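Long-range contact in Lmo0651 protein (Listeria monocytogenes serovar 1/2a, PDB 6EP3), which controls expression of the Listeria agr system and mediates virulence, probably as a DNA-binding transcription factor of the GntR family: residues 56-60 with 155-159. Numbering follows the deposited sequence.
Sequences AQGIV and QIFFQ
Gln-57, Ile-59 and the side chains of Gln-155, Phe-158 and Gln-159 form an interface between the two domains of a GntR-family regulator: the turn leaving helix 44-56 of the DNA-binding winged helix-turn-helix domain rests on helix 147-163 of the all-helical FCD domain. Gln-57 contributes the largest share of the buried surface. With CG beside the backbone N (chi1 -58°) and the chain extended beyond, it crosses Gln-155 at about a right angle, its CG 3.2 Å from Gln-155 OE1. Gln-57 NE2 sits over one face of the Phe-158 ring, 3.8 Å above the plane and offset toward the rim; the amide and ring planes are 40° apart, so this is no parallel stack. OE1 is hydrogen-bonded to Tyr-13 OH, which helps fix the amide's rotation. Gly-58, with positive phi, ends helix 44-56 in a Schellman motif just before the wing strands 60-63 and 67-70. Beside this turn, Gln-159 NE2 reaches Gln-57 O at 3.2 Å, a weak hydrogen bond because the N-H...O angle is only 123°. Ile-59 CD1 meets the Phe-158 ring at its edge, in plane, 3.8 Å from CE1, while Leu-54 and Leu-70 pack against Ile-59 within the DNA-binding domain.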
ATOM      1  N   ALA B  56      -5.291  -8.591   5.274  1.00 74.49           N
ATOM      2  CA  ALA B  56      -5.456  -7.344   4.539  1.00 70.56           C
ATOM      3  C   ALA B  56      -4.354  -6.344   4.858  1.00 73.04           C
ATOM      4  O   ALA B  56      -4.094  -5.446   4.048  1.00 78.98           O
ATOM      5  CB  ALA B  56      -6.823  -6.730   4.843  1.00 64.89           C
ATOM      6  N   GLN B  57      -3.697  -6.483   6.008  1.00 66.75           N
ATOM      7  CA  GLN B  57      -2.632  -5.581   6.419  1.00 66.06           C
ATOM      8  C   GLN B  57      -1.248  -6.124   6.095  1.00 65.79           C
ATOM      9  O   GLN B  57      -0.246  -5.506   6.466  1.00 67.97           O
ATOM     10  CB  GLN B  57      -2.742  -5.288   7.919  1.00 61.16           C
ATOM     11  CG  GLN B  57      -4.073  -4.682   8.342  1.00 67.20           C
ATOM     12  CD  GLN B  57      -4.246  -4.623   9.850  1.00 77.90           C
ATOM     13  OE1 GLN B  57      -3.839  -5.535  10.569  1.00 86.24           O
ATOM     14  NE2 GLN B  57      -4.841  -3.540  10.337  1.00 80.27           N
ATOM     15  N   GLY B  58      -1.170  -7.259   5.404  1.00 72.58           N
ATOM     16  CA  GLY B  58       0.113  -7.838   5.063  1.00 72.48           C
ATOM     17  C   GLY B  58       0.850  -8.472   6.216  1.00 75.73           C
ATOM     18  O   GLY B  58       2.000  -8.890   6.043  1.00 77.16           O
ATOM     19  N   ILE B  59       0.220  -8.569   7.386  1.00 76.92           N
ATOM     20  CA  ILE B  59       0.877  -9.169   8.538  1.00 72.90           C
ATOM     21  C   ILE B  59       0.836 -10.689   8.454  1.00 77.71           C
ATOM     22  O   ILE B  59       1.784 -11.366   8.875  1.00 81.25           O
ATOM     23  CB  ILE B  59       0.229  -8.647   9.834  1.00 72.65           C
ATOM     24  CG1 ILE B  59       0.293  -7.118   9.875  1.00 71.99           C
ATOM     25  CG2 ILE B  59       0.877  -9.269  11.064  1.00 64.18           C
ATOM     26  CD1 ILE B  59      -0.387  -6.502  11.082  1.00 76.17           C
ATOM     27  N   VAL B  60      -0.230 -11.246   7.888  1.00 71.66           N
ATOM     28  CA  VAL B  60      -0.375 -12.684   7.723  1.00 69.39           C
ATOM     29  C   VAL B  60      -0.553 -12.970   6.243  1.00 74.01           C
ATOM     30  O   VAL B  60      -1.219 -12.211   5.529  1.00 74.41           O
ATOM     31  CB  VAL B  60      -1.566 -13.224   8.544  1.00 71.97           C
ATOM     32  CG1 VAL B  60      -1.958 -14.628   8.089  1.00 68.93           C
ATOM     33  CG2 VAL B  60      -1.244 -13.199  10.030  1.00 72.06           C
ATOM     34  N   GLN B 155      -1.395   2.425   6.502  1.00 52.32           N
ATOM     35  CA  GLN B 155      -0.957   1.059   6.783  1.00 55.76           C
ATOM     36  C   GLN B 155       0.500   1.040   7.237  1.00 53.43           C
ATOM     37  O   GLN B 155       0.872   0.305   8.166  1.00 48.06           O
ATOM     38  CB  GLN B 155      -1.137   0.189   5.537  1.00 55.99           C
ATOM     39  CG  GLN B 155      -2.459  -0.550   5.498  1.00 81.94           C
ATOM     40  CD  GLN B 155      -2.601  -1.566   6.609  1.00101.54           C
ATOM     41  OE1 GLN B 155      -3.690  -1.754   7.151  1.00104.97           O
ATOM     42  NE2 GLN B 155      -1.502  -2.227   6.958  1.00105.92           N
ATOM     43  N   ILE B 156       1.339   1.849   6.586  1.00 49.41           N
ATOM     44  CA  ILE B 156       2.739   1.964   6.996  1.00 47.31           C
ATOM     45  C   ILE B 156       2.842   2.464   8.433  1.00 60.96           C
ATOM     46  O   ILE B 156       3.647   1.960   9.229  1.00 61.98           O
ATOM     47  CB  ILE B 156       3.505   2.890   6.038  1.00 48.13           C
ATOM     48  CG1 ILE B 156       3.720   2.215   4.686  1.00 39.80           C
ATOM     49  CG2 ILE B 156       4.828   3.313   6.661  1.00 40.45           C
ATOM     50  CD1 ILE B 156       4.464   3.094   3.715  1.00 35.51           C
ATOM     51  N   PHE B 157       2.055   3.488   8.778  1.00 59.43           N
ATOM     52  CA  PHE B 157       2.087   4.036  10.129  1.00 58.61           C
ATOM     53  C   PHE B 157       1.638   2.995  11.143  1.00 56.37           C
ATOM     54  O   PHE B 157       2.201   2.897  12.240  1.00 44.41           O
ATOM     55  CB  PHE B 157       1.188   5.274  10.218  1.00 43.41           C
ATOM     56  CG  PHE B 157       1.793   6.515   9.629  1.00 43.96           C
ATOM     57  CD1 PHE B 157       3.155   6.738   9.697  1.00 38.59           C
ATOM     58  CD2 PHE B 157       0.992   7.473   9.028  1.00 48.76           C
ATOM     59  CE1 PHE B 157       3.719   7.885   9.164  1.00 43.90           C
ATOM     60  CE2 PHE B 157       1.547   8.625   8.495  1.00 49.35           C
ATOM     61  CZ  PHE B 157       2.912   8.831   8.564  1.00 49.47           C
ATOM     62  N   PHE B 158       0.620   2.213  10.790  1.00 56.32           N
ATOM     63  CA  PHE B 158       0.176   1.128  11.657  1.00 57.67           C
ATOM     64  C   PHE B 158       1.316   0.159  11.927  1.00 61.28           C
ATOM     65  O   PHE B 158       1.582  -0.213  13.081  1.00 68.80           O
ATOM     66  CB  PHE B 158      -1.007   0.400  11.018  1.00 52.05           C
ATOM     67  CG  PHE B 158      -1.498  -0.770  11.817  1.00 56.41           C
ATOM     68  CD1 PHE B 158      -1.004  -2.042  11.588  1.00 66.21           C
ATOM     69  CD2 PHE B 158      -2.461  -0.594  12.799  1.00 59.13           C
ATOM     70  CE1 PHE B 158      -1.457  -3.117  12.327  1.00 62.90           C
ATOM     71  CE2 PHE B 158      -2.920  -1.666  13.540  1.00 58.26           C
ATOM     72  CZ  PHE B 158      -2.416  -2.927  13.305  1.00 59.89           C
ATOM     73  N   GLN B 159       1.994  -0.265  10.863  1.00 56.32           N
ATOM     74  CA  GLN B 159       3.083  -1.220  11.019  1.00 62.76           C
ATOM     75  C   GLN B 159       4.208  -0.639  11.868  1.00 55.10           C
ATOM     76  O   GLN B 159       4.766  -1.328  12.729  1.00 55.42           O
ATOM     77  CB  GLN B 159       3.599  -1.653   9.645  1.00 67.72           C
ATOM     78  CG  GLN B 159       2.626  -2.539   8.871  1.00 84.24           C
ATOM     79  CD  GLN B 159       3.215  -3.893   8.517  1.00104.79           C
ATOM     80  OE1 GLN B 159       4.187  -4.337   9.127  1.00108.13           O
ATOM     81  NE2 GLN B 159       2.627  -4.556   7.526  1.00113.33           N
TER